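Phosphatidylinositol transfer protein SFH5 (Saccharomyces cerevisiae, PDB 6W32) binds and transfers phosphatidylinositol without detectable phosphatidylcholine transfer, regulates plasma-membrane PtdIns(4,5)P2 and binds heme b, perhaps with a role in oxidant stress responses. Local coordinates at residues V182-G187 / Y220-P225; L74-Q79 / Y212-Y217; E35-Y40 / I92-R97. One frame throughout, in Å; residues are numbered along the deposited sequence.

Contact 1: V182-G187 / Y220-P225; sequences VHDYKG and YFVNVP. With HEM (protoporphyrin IX containing Fe), chain D.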
loop_
_atom_site.group_PDB
_atom_site.type_symbol
_atom_site.label_atom_id
_atom_site.label_comp_id
_atom_site.label_asym_id
_atom_site.label_seq_id
_atom_site.Cartn_x
_atom_site.Cartn_y
_atom_site.Cartn_z
ATOM N N VAL A 182 -0.766 -2.852 10.127
ATOM C CA VAL A 182 -0.846 -2.570 11.553
ATOM C C VAL A 182 0.096 -1.426 11.878
ATOM O O VAL A 182 1.241 -1.412 11.417
ATOM C CB VAL A 182 -0.506 -3.793 12.440
ATOM C CG1 VAL A 182 -0.286 -3.374 13.912
ATOM C CG2 VAL A 182 -1.595 -4.776 12.400
ATOM N N HIS A 183 -0.382 -0.492 12.692
ATOM C CA HIS A 183 0.468 0.438 13.412
ATOM C C HIS A 183 0.528 0.007 14.868
ATOM O O HIS A 183 -0.492 -0.408 15.448
ATOM C CB HIS A 183 -0.053 1.868 13.325
ATOM C CG HIS A 183 0.099 2.473 11.969
ATOM N ND1 HIS A 183 -0.155 3.802 11.712
ATOM C CD2 HIS A 183 0.477 1.923 10.790
ATOM C CE1 HIS A 183 0.067 4.046 10.433
ATOM N NE2 HIS A 183 0.437 2.919 9.848
ATOM N N ASP A 184 1.746 -0.045 15.386
ATOM C CA ASP A 184 1.950 -0.211 16.801
ATOM C C ASP A 184 2.399 1.140 17.288
ATOM O O ASP A 184 3.458 1.641 16.911
ATOM C CB ASP A 184 3.026 -1.261 17.073
ATOM C CG ASP A 184 3.267 -1.478 18.554
ATOM O OD1 ASP A 184 2.596 -0.813 19.371
ATOM O OD2 ASP A 184 4.128 -2.313 18.901
ATOM N N TYR A 185 1.577 1.723 18.141
ATOM C CA TYR A 185 1.919 2.959 18.804
ATOM C C TYR A 185 2.303 2.747 20.254
ATOM O O TYR A 185 2.189 3.688 21.057
ATOM C CB TYR A 185 0.740 3.912 18.698
ATOM C CG TYR A 185 0.453 4.318 17.280
ATOM C CD1 TYR A 185 1.372 5.066 16.569
ATOM C CD2 TYR A 185 -0.738 3.986 16.662
ATOM C CE1 TYR A 185 1.132 5.449 15.274
ATOM C CE2 TYR A 185 -0.994 4.381 15.373
ATOM C CZ TYR A 185 -0.046 5.126 14.682
ATOM O OH TYR A 185 -0.252 5.529 13.381
ATOM N N LYS A 186 2.757 1.544 20.620
ATOM C CA LYS A 186 3.108 1.329 22.015
ATOM C C LYS A 186 4.205 2.286 22.426
ATOM O O LYS A 186 5.367 2.113 22.057
ATOM C CB LYS A 186 3.580 -0.089 22.289
ATOM C CG LYS A 186 4.003 -0.223 23.751
ATOM C CD LYS A 186 3.770 -1.639 24.345
ATOM C CE LYS A 186 3.315 -1.553 25.800
ATOM N NZ LYS A 186 3.928 -0.355 26.468
ATOM N N GLY A 187 3.848 3.289 23.205
ATOM C CA GLY A 187 4.858 4.157 23.736
ATOM C C GLY A 187 4.565 5.609 23.482
ATOM O O GLY A 187 5.211 6.468 24.076
ATOM N N TYR A 220 -5.193 -1.893 11.454
ATOM C CA TYR A 220 -5.334 -1.975 12.903
ATOM C C TYR A 220 -4.340 -1.028 13.546
ATOM O O TYR A 220 -3.177 -0.970 13.142
ATOM C CB TYR A 220 -5.106 -3.407 13.434
ATOM C CG TYR A 220 -6.031 -4.405 12.808
ATOM C CD1 TYR A 220 -5.650 -5.091 11.668
ATOM C CD2 TYR A 220 -7.320 -4.610 13.305
ATOM C CE1 TYR A 220 -6.504 -5.970 11.044
ATOM C CE2 TYR A 220 -8.184 -5.516 12.697
ATOM C CZ TYR A 220 -7.745 -6.182 11.551
ATOM O OH TYR A 220 -8.539 -7.075 10.892
ATOM N N PHE A 221 -4.801 -0.309 14.565
ATOM C CA PHE A 221 -4.005 0.683 15.274
ATOM C C PHE A 221 -3.958 0.209 16.710
ATOM O O PHE A 221 -4.920 0.432 17.445
ATOM C CB PHE A 221 -4.639 2.067 15.179
ATOM C CG PHE A 221 -4.813 2.549 13.783
ATOM C CD1 PHE A 221 -3.895 3.425 13.225
ATOM C CD2 PHE A 221 -5.891 2.129 13.015
ATOM C CE1 PHE A 221 -4.049 3.907 11.930
ATOM C CE2 PHE A 221 -6.047 2.594 11.714
ATOM C CZ PHE A 221 -5.112 3.498 11.168
ATOM N N VAL A 222 -2.869 -0.434 17.128
ATOM C CA VAL A 222 -2.878 -1.136 18.408
ATOM C C VAL A 222 -1.985 -0.436 19.428
ATOM O O VAL A 222 -1.065 0.302 19.097
ATOM C CB VAL A 222 -2.479 -2.616 18.246
ATOM C CG1 VAL A 222 -3.186 -3.195 17.028
ATOM C CG2 VAL A 222 -0.984 -2.756 18.130
ATOM N N ASN A 223 -2.302 -0.660 20.696
ATOM C CA ASN A 223 -1.569 -0.128 21.831
ATOM C C ASN A 223 -1.682 1.387 21.911
ATOM O O ASN A 223 -0.708 2.089 22.175
ATOM C CB ASN A 223 -0.127 -0.598 21.801
ATOM C CG ASN A 223 -0.031 -2.027 22.207
ATOM O OD1 ASN A 223 -0.733 -2.447 23.134
ATOM N ND2 ASN A 223 0.765 -2.805 21.509
ATOM N N VAL A 224 -2.916 1.867 21.764
ATOM C CA VAL A 224 -3.329 3.267 21.700
ATOM C C VAL A 224 -4.175 3.565 22.937
ATOM O O VAL A 224 -5.338 3.151 22.998
ATOM C CB VAL A 224 -4.140 3.549 20.427
ATOM C CG1 VAL A 224 -4.297 5.044 20.181
ATOM C CG2 VAL A 224 -3.549 2.846 19.234
ATOM N N PRO A 225 -3.663 4.291 23.913
ATOM C CA PRO A 225 -4.518 4.784 25.009
ATOM C C PRO A 225 -5.765 5.545 24.546
ATOM O O PRO A 225 -5.773 6.070 23.431
ATOM C CB PRO A 225 -3.568 5.708 25.782
ATOM C CG PRO A 225 -2.202 5.144 25.518
ATOM C CD PRO A 225 -2.230 4.584 24.115
HETATM C CHA HEM D . -1.670 7.535 9.861
HETATM C CHB HEM D . 2.513 8.296 12.082
HETATM C CHC HEM D . 0.194 8.442 16.322
HETATM C CHD HEM D . -3.963 7.174 14.118
HETATM C C1A HEM D . -0.338 7.722 10.116
HETATM C C2A HEM D . 0.653 7.822 9.085
HETATM C C3A HEM D . 1.838 8.071 9.678
HETATM C C4A HEM D . 1.585 8.100 11.110
HETATM C CMA HEM D . 3.253 8.265 9.080
HETATM C CAA HEM D . 0.216 7.736 7.614
HETATM C CBA HEM D . 0.544 6.482 6.837
HETATM C CGA HEM D . 1.132 5.343 7.580
HETATM O O1A HEM D . 2.347 5.536 7.905
HETATM O O2A HEM D . 0.752 4.234 7.078
HETATM C C1B HEM D . 2.247 8.461 13.409
HETATM C C2B HEM D . 3.223 8.809 14.403
HETATM C C3B HEM D . 2.599 8.855 15.582
HETATM C C4B HEM D . 1.188 8.535 15.369
HETATM C CMB HEM D . 4.713 9.056 14.082
HETATM C CAB HEM D . 3.246 9.164 16.950
HETATM C CBB HEM D . 2.758 10.087 17.759
HETATM C C1C HEM D . -1.134 8.103 16.146
HETATM C C2C HEM D . -2.207 7.990 17.161
HETATM C C3C HEM D . -3.354 7.640 16.534
HETATM C C4C HEM D . -3.062 7.512 15.114
HETATM C CMC HEM D . -2.052 8.216 18.688
HETATM C CAC HEM D . -4.737 7.389 17.195
HETATM C CBC HEM D . -5.517 6.343 16.834
HETATM C C1D HEM D . -3.763 7.202 12.766
HETATM C C2D HEM D . -4.764 7.028 11.741
HETATM C C3D HEM D . -4.011 7.177 10.416
HETATM C C4D HEM D . -2.656 7.405 10.783
HETATM C CMD HEM D . -6.263 6.754 11.892
HETATM C CAD HEM D . -4.487 7.059 8.963
HETATM C CBD HEM D . -3.930 5.736 8.425
HETATM C CGD HEM D . -4.473 5.524 7.034
HETATM O O1D HEM D . -4.008 4.557 6.345
HETATM O O2D HEM D . -5.168 6.473 6.533
HETATM N NA HEM D . 0.249 7.909 11.335
HETATM N NB HEM D . 1.023 8.304 14.026
HETATM N NC HEM D . -1.724 7.817 14.966
HETATM N ND HEM D . -2.520 7.443 12.151
HETATM FE FE HEM D . -0.723 7.761 13.135
#
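Two parallel neighbours of the CRAL-TRIO sheet meet here beside the heme, with V182, H183 and D184 paired to Y220, F221 and V222. Backbone bonds join H183 N to Y220 O and V222 N to H183 O, both at 2.9 Å, and Y185 N to V222 O at 3.1 Å. The third continues the ladder past the strand end.

H183 and F221 point to the heme side of the sheet. The F221 edge meets the H183 face in an offset edge-to-face stack, planes 74° apart. H183 NE2 makes a weak hydrogen bond of 3.1 Å to the propionate atom O2A of the heme. Its ND1 faces Y185 OH, but the modelled distance is too short to be trusted.

Y185 is the proximal ligand, its OH 2.3 Å from the heme iron. With CG beside the backbone N (chi1 -65°), the ring reaches the porphyrin and lays one face near CHC. F221 CD1 lies at the ring edge, 3.7 Å from Y185 CE2. V224 CG2 meets the same edge at Y185 CD2 (4.0 Å).

On the other face of the sheet, V182 CG2 packs on Y220 CB, and Y220 OH is hydrogen-bonded to K130 NZ. D184 OD1 takes K186 N at 2.7 Å, an Asx turn at the strand's end. The same oxygen accepts a weak bond from N223 ND2, while N223 OD1 is held by G253 N.

Y138, R158 and K219 also hydrogen-bond to the heme. The arrangement is a beta-alpha-beta unit of the Sec14-like fold, whose strand ends here line a heme pocket with tyrosine on the iron.

Contact 2: L74-Q79 / Y212-Y217; sequences LCKAYQ and YPELLY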
loop_
_atom_site.group_PDB
_atom_site.type_symbol
_atom_site.label_atom_id
_atom_site.label_comp_id
_atom_site.label_asym_id
_atom_site.label_seq_id
_atom_site.Cartn_x
_atom_site.Cartn_y
_atom_site.Cartn_z
ATOM N N LEU A 74 -9.674 -0.254 -10.446
ATOM C CA LEU A 74 -9.728 1.197 -10.567
ATOM C C LEU A 74 -11.139 1.706 -10.874
ATOM O O LEU A 74 -11.522 2.786 -10.395
ATOM C CB LEU A 74 -8.722 1.675 -11.627
ATOM C CG LEU A 74 -7.333 2.123 -11.174
ATOM C CD1 LEU A 74 -6.387 2.142 -12.349
ATOM C CD2 LEU A 74 -7.465 3.484 -10.573
ATOM N N CYS A 75 -11.926 0.967 -11.658
ATOM C CA CYS A 75 -13.347 1.300 -11.812
ATOM C C CYS A 75 -14.097 1.260 -10.484
ATOM O O CYS A 75 -14.849 2.199 -10.161
ATOM C CB CYS A 75 -14.005 0.327 -12.791
ATOM S SG CYS A 75 -13.126 0.133 -14.423
ATOM N N LYS A 76 -13.914 0.167 -9.712
ATOM C CA LYS A 76 -14.547 0.058 -8.401
ATOM C C LYS A 76 -14.187 1.241 -7.521
ATOM O O LYS A 76 -15.040 1.810 -6.828
ATOM C CB LYS A 76 -14.111 -1.234 -7.747
ATOM C CG LYS A 76 -15.027 -1.723 -6.645
ATOM C CD LYS A 76 -14.322 -2.552 -5.545
ATOM C CE LYS A 76 -15.146 -2.527 -4.232
ATOM N NZ LYS A 76 -15.909 -1.229 -4.010
ATOM N N ALA A 77 -12.928 1.643 -7.555
ATOM C CA ALA A 77 -12.486 2.766 -6.747
ATOM C C ALA A 77 -13.216 4.060 -7.097
ATOM O O ALA A 77 -13.431 4.916 -6.234
ATOM C CB ALA A 77 -10.981 2.938 -6.938
ATOM N N TYR A 78 -13.564 4.254 -8.353
ATOM C CA TYR A 78 -14.106 5.535 -8.782
ATOM C C TYR A 78 -15.550 5.352 -9.232
ATOM O O TYR A 78 -16.085 6.120 -10.036
ATOM C CB TYR A 78 -13.188 6.171 -9.846
ATOM C CG TYR A 78 -11.821 6.461 -9.261
ATOM C CD1 TYR A 78 -11.622 7.547 -8.424
ATOM C CD2 TYR A 78 -10.754 5.603 -9.477
ATOM C CE1 TYR A 78 -10.395 7.795 -7.830
ATOM C CE2 TYR A 78 -9.503 5.839 -8.893
ATOM C CZ TYR A 78 -9.332 6.938 -8.064
ATOM O OH TYR A 78 -8.093 7.191 -7.479
ATOM N N GLN A 79 -16.184 4.309 -8.693
ATOM C CA GLN A 79 -17.630 4.141 -8.748
ATOM C C GLN A 79 -18.110 3.976 -10.184
ATOM O O GLN A 79 -19.240 4.315 -10.527
ATOM C CB GLN A 79 -18.337 5.304 -8.033
ATOM C CG GLN A 79 -18.163 5.219 -6.522
ATOM C CD GLN A 79 -18.686 6.433 -5.755
ATOM O OE1 GLN A 79 -19.880 6.768 -5.816
ATOM N NE2 GLN A 79 -17.790 7.095 -5.009
ATOM N N TYR A 212 -3.095 5.000 -4.169
ATOM C CA TYR A 212 -3.148 3.569 -3.965
ATOM C C TYR A 212 -4.577 3.103 -3.624
ATOM O O TYR A 212 -4.710 2.270 -2.721
ATOM C CB TYR A 212 -2.178 3.173 -2.847
ATOM C CG TYR A 212 -0.732 3.252 -3.207
ATOM C CD1 TYR A 212 -0.030 2.107 -3.538
ATOM C CD2 TYR A 212 -0.037 4.462 -3.170
ATOM C CE1 TYR A 212 1.319 2.153 -3.847
ATOM C CE2 TYR A 212 1.339 4.518 -3.492
ATOM C CZ TYR A 212 2.000 3.352 -3.815
ATOM O OH TYR A 212 3.340 3.361 -4.106
ATOM N N PRO A 213 -5.637 3.491 -4.332
ATOM C CA PRO A 213 -6.961 3.142 -3.875
ATOM C C PRO A 213 -7.209 1.649 -4.060
ATOM O O PRO A 213 -6.572 0.971 -4.868
ATOM C CB PRO A 213 -7.838 3.949 -4.787
ATOM C CG PRO A 213 -7.137 3.940 -6.068
ATOM C CD PRO A 213 -5.658 3.682 -5.774
ATOM N N GLU A 214 -8.198 1.138 -3.329
ATOM C CA GLU A 214 -8.660 -0.237 -3.500
ATOM C C GLU A 214 -7.550 -1.256 -3.283
ATOM O O GLU A 214 -7.525 -2.308 -3.929
ATOM C CB GLU A 214 -9.309 -0.477 -4.855
ATOM C CG GLU A 214 -10.739 0.064 -4.960
ATOM C CD GLU A 214 -11.722 -0.500 -3.905
ATOM O OE1 GLU A 214 -11.751 -1.747 -3.723
ATOM O OE2 GLU A 214 -12.476 0.310 -3.284
ATOM N N LEU A 215 -6.647 -0.964 -2.336
ATOM C CA LEU A 215 -5.628 -1.928 -1.932
ATOM C C LEU A 215 -5.628 -2.260 -0.445
ATOM O O LEU A 215 -4.951 -3.211 -0.051
ATOM C CB LEU A 215 -4.221 -1.433 -2.322
ATOM C CG LEU A 215 -4.068 -1.404 -3.838
ATOM C CD1 LEU A 215 -2.996 -0.414 -4.262
ATOM C CD2 LEU A 215 -3.812 -2.801 -4.425
ATOM N N LEU A 216 -6.347 -1.524 0.391
ATOM C CA LEU A 216 -6.395 -1.839 1.822
ATOM C C LEU A 216 -7.643 -2.646 2.106
ATOM O O LEU A 216 -8.724 -2.306 1.617
ATOM C CB LEU A 216 -6.414 -0.562 2.661
ATOM C CG LEU A 216 -6.178 -0.631 4.146
ATOM C CD1 LEU A 216 -4.783 -1.001 4.402
ATOM C CD2 LEU A 216 -6.466 0.712 4.801
ATOM N N TYR A 217 -7.500 -3.720 2.891
ATOM C CA TYR A 217 -8.676 -4.436 3.414
ATOM C C TYR A 217 -8.992 -4.002 4.832
ATOM O O TYR A 217 -10.089 -3.517 5.080
ATOM C CB TYR A 217 -8.526 -5.965 3.386
ATOM C CG TYR A 217 -9.767 -6.669 3.909
ATOM C CD1 TYR A 217 -10.965 -6.652 3.193
ATOM C CD2 TYR A 217 -9.753 -7.338 5.125
ATOM C CE1 TYR A 217 -12.130 -7.281 3.683
ATOM C CE2 TYR A 217 -10.889 -7.957 5.616
ATOM C CZ TYR A 217 -12.077 -7.934 4.891
ATOM O OH TYR A 217 -13.199 -8.574 5.406
#
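P213 is the first residue of 212-217 to meet 74-79. Its ring turns toward the end of helix 64-77. P213 CB lies 3.9 Å from A77 CB, a plain apolar contact. P213 CG reaches the phenol end of Y78 and sits 3.7 Å from Y78 OH. The Y78 side chain crosses the proline at about a right angle.

E214 follows and carries the polar half of the contact. Its CG rests on A77 CB at 3.5 Å, so the small alanine lies under both P213 and E214. The chain then bends at CB-CG (chi2 -57°), and the carboxylate comes across the K76 side chain. E214 OE1 is 3.3 Å from K76 CD, close to the methylene part of the lysine. The charged ends are further apart: K76 NZ to E214 OE2 is a long salt bridge of 3.8 Å. No hydrogen bond crosses between the two segments. The firmer partner of this carboxylate is Y178, whose OH is hydrogen-bonded to E214 OE1. K73 NZ bonds to the backbone O of E214, so the same helix also holds the main chain of this turn.

L215 then leads the chain away from the helix. Its backbone bonds to M179.

On the other side, helix 64-77 ends in a Schellman motif, with Q79 as the C-prime residue. The contact thus lies at the surface, between the C-terminal end of helix 64-77 and the link from helix 195-211 to strand 216-222. Y44 touches P213 and L215, while Y78 and L74 lean on helix 82-98.

Contact 3: E35-Y40 / I92-R97; sequences EKCAGY and ILNWRR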
loop_
_atom_site.group_PDB
_atom_site.type_symbol
_atom_site.label_atom_id
_atom_site.label_comp_id
_atom_site.label_asym_id
_atom_site.label_seq_id
_atom_site.Cartn_x
_atom_site.Cartn_y
_atom_site.Cartn_z
ATOM N N GLU A 35 -0.770 9.026 -25.090
ATOM C CA GLU A 35 -0.973 10.452 -25.316
ATOM C C GLU A 35 -0.839 11.308 -24.052
ATOM O O GLU A 35 -0.630 12.519 -24.167
ATOM C CB GLU A 35 -2.361 10.695 -25.926
ATOM C CG GLU A 35 -2.610 10.035 -27.293
ATOM C CD GLU A 35 -3.084 11.048 -28.362
ATOM O OE1 GLU A 35 -3.954 11.915 -28.045
ATOM O OE2 GLU A 35 -2.566 10.983 -29.513
ATOM N N LYS A 36 -1.065 10.762 -22.844
ATOM C CA LYS A 36 -1.235 11.627 -21.662
ATOM C C LYS A 36 -0.461 11.153 -20.454
ATOM O O LYS A 36 -0.344 11.917 -19.488
ATOM C CB LYS A 36 -2.705 11.749 -21.221
ATOM C CG LYS A 36 -3.696 12.111 -22.274
ATOM C CD LYS A 36 -4.325 13.496 -22.056
ATOM C CE LYS A 36 -4.591 14.167 -23.437
ATOM N NZ LYS A 36 -4.681 15.662 -23.410
ATOM N N CYS A 37 -0.055 9.886 -20.452
ATOM C CA CYS A 37 0.780 9.339 -19.387
ATOM C C CYS A 37 2.247 9.226 -19.790
ATOM O O CYS A 37 3.082 8.787 -19.000
ATOM C CB CYS A 37 0.252 7.972 -18.945
ATOM S SG CYS A 37 -1.441 7.993 -18.311
ATOM N N ALA A 38 2.556 9.619 -21.021
ATOM C CA ALA A 38 3.830 9.305 -21.610
ATOM C C ALA A 38 4.124 7.812 -21.460
ATOM O O ALA A 38 5.092 7.461 -20.816
ATOM C CB ALA A 38 4.980 10.157 -21.132
ATOM N N GLY A 39 3.323 6.902 -22.060
ATOM C CA GLY A 39 3.761 5.524 -22.383
ATOM C C GLY A 39 4.244 4.711 -21.189
ATOM O O GLY A 39 4.496 3.516 -21.323
ATOM N N TYR A 40 4.199 5.291 -19.992
ATOM C CA TYR A 40 4.507 4.528 -18.796
ATOM C C TYR A 40 3.292 3.702 -18.382
ATOM O O TYR A 40 2.205 4.249 -18.219
ATOM C CB TYR A 40 4.908 5.468 -17.675
ATOM C CG TYR A 40 5.456 4.804 -16.459
ATOM C CD1 TYR A 40 6.806 4.595 -16.338
ATOM C CD2 TYR A 40 4.615 4.407 -15.427
ATOM C CE1 TYR A 40 7.320 3.991 -15.227
ATOM C CE2 TYR A 40 5.110 3.820 -14.307
ATOM C CZ TYR A 40 6.465 3.604 -14.205
ATOM O OH TYR A 40 6.983 2.991 -13.093
ATOM N N ILE A 92 -2.310 8.579 -11.493
ATOM C CA ILE A 92 -1.519 7.509 -10.894
ATOM C C ILE A 92 -0.266 7.255 -11.715
ATOM O O ILE A 92 0.860 7.388 -11.221
ATOM C CB ILE A 92 -2.344 6.227 -10.743
ATOM C CG1 ILE A 92 -3.288 6.346 -9.545
ATOM C CG2 ILE A 92 -1.411 5.086 -10.509
ATOM C CD1 ILE A 92 -4.577 5.542 -9.686
ATOM N N LEU A 93 -0.445 6.906 -12.989
ATOM C CA LEU A 93 0.689 6.532 -13.831
ATOM C C LEU A 93 1.722 7.663 -13.939
ATOM O O LEU A 93 2.929 7.411 -13.960
ATOM C CB LEU A 93 0.178 6.135 -15.214
ATOM C CG LEU A 93 -0.484 4.767 -15.271
ATOM C CD1 LEU A 93 -0.877 4.409 -16.686
ATOM C CD2 LEU A 93 0.425 3.704 -14.659
ATOM N N ASN A 94 1.284 8.914 -14.025
ATOM C CA ASN A 94 2.267 9.988 -14.082
ATOM C C ASN A 94 3.066 10.040 -12.791
ATOM O O ASN A 94 4.295 10.130 -12.811
ATOM C CB ASN A 94 1.591 11.334 -14.338
ATOM C CG ASN A 94 1.150 11.505 -15.780
ATOM O OD1 ASN A 94 1.648 10.839 -16.695
ATOM N ND2 ASN A 94 0.187 12.400 -15.983
ATOM N N TRP A 95 2.376 9.998 -11.653
ATOM C CA TRP A 95 3.057 9.970 -10.362
ATOM C C TRP A 95 4.043 8.796 -10.278
ATOM O O TRP A 95 5.161 8.940 -9.750
ATOM C CB TRP A 95 1.998 9.921 -9.250
ATOM C CG TRP A 95 2.519 9.946 -7.863
ATOM C CD1 TRP A 95 2.740 11.047 -7.070
ATOM C CD2 TRP A 95 2.848 8.811 -7.071
ATOM N NE1 TRP A 95 3.221 10.662 -5.833
ATOM C CE2 TRP A 95 3.299 9.293 -5.809
ATOM C CE3 TRP A 95 2.811 7.438 -7.302
ATOM C CZ2 TRP A 95 3.706 8.440 -4.788
ATOM C CZ3 TRP A 95 3.223 6.595 -6.297
ATOM C CH2 TRP A 95 3.661 7.096 -5.044
ATOM N N ARG A 96 3.667 7.634 -10.826
ATOM C CA ARG A 96 4.583 6.500 -10.774
ATOM C C ARG A 96 5.865 6.782 -11.538
ATOM O O ARG A 96 6.912 6.234 -11.196
ATOM C CB ARG A 96 3.929 5.227 -11.330
ATOM C CG ARG A 96 2.574 4.851 -10.745
ATOM C CD ARG A 96 2.700 4.041 -9.506
ATOM N NE ARG A 96 3.301 2.718 -9.687
ATOM C CZ ARG A 96 3.331 1.806 -8.708
ATOM N NH1 ARG A 96 2.782 2.101 -7.535
ATOM N NH2 ARG A 96 3.907 0.619 -8.865
ATOM N N ARG A 97 5.802 7.610 -12.586
ATOM C CA ARG A 97 7.007 8.082 -13.277
ATOM C C ARG A 97 7.738 9.155 -12.492
ATOM O O ARG A 97 8.917 9.012 -12.187
ATOM C CB ARG A 97 6.671 8.679 -14.624
ATOM C CG ARG A 97 6.086 7.779 -15.587
ATOM C CD ARG A 97 6.020 8.529 -16.914
ATOM N NE ARG A 97 5.343 9.826 -16.814
ATOM C CZ ARG A 97 5.933 10.996 -17.036
ATOM N NH1 ARG A 97 7.229 11.029 -17.369
ATOM N NH2 ARG A 97 5.223 12.123 -16.933
#
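The Y40 ring has the aliphatic chain of R97 over one face. R97 CG lies over that face in a CH-pi contact, though the modelled spacing of Y40 CG and R97 CG is too tight to trust. R96 CB approaches the same ring obliquely, 3.5 Å from Y40 CE2. The R97 guanidinium does not stack on the tyrosine; its plane stands 60° from the ring. A38 CB sits over the centre of one guanidinium face, 4.2 Å above its plane. Y40 CB lies at the edge of the same group.

The ring gets there because CG of Y40 is anti to the backbone N (chi1 -171°), which carries it across helix 82-98 toward R96. It slides past R97 in the opposite direction and ends near the R96 backbone. Y40 OH is hydrogen-bonded to E42.

This is the turn that closes helix 16-36, packed against the side of helix 82-98 in the helical N-terminal part of the protein. A38 leaves the helical angles with positive phi, and G39 makes a backbone bond back to I33. The turn carries C37, A38 and Y40 to the neighbouring helix.

C37 SG packs on L93, 4.0 Å from CB. L93 CD1 also lies near Y40 O, at 3.4 Å. N94 reaches over with its amide: OD1 lies 3.2 Å from C37 CA, and ND2 points to K36 O at 3.6 Å, too far to count as bonded. R97 NE stands near C37 O, but the angle is poor for a hydrogen bond. R96 gives its guanidinium to salt bridges with E163 and E42 and to a cation-pi contact with Y44.

How the contacts relate
Contact 1 is buried, contact 2 is at the surface, and contact 3 is partly buried. Contact 2 is made in the link leading into strand 216-222 and contact 1 at that strand's far end, with centres 25 Å apart. Only contact 1 reaches the heme, and it has regular backbone pairing. Contacts 2 and 3 have no hydrogen bonds between their segments; a long salt bridge and apolar touches serve the one, ring and aliphatic packing the other. These two also touch each other: L74 CD2 meets I92 CD1, and Y212 packs on W95 and R96. Contacts 1 and 3 stand on opposite sides of the chain's centre, about 16 Å apart at their nearest atoms.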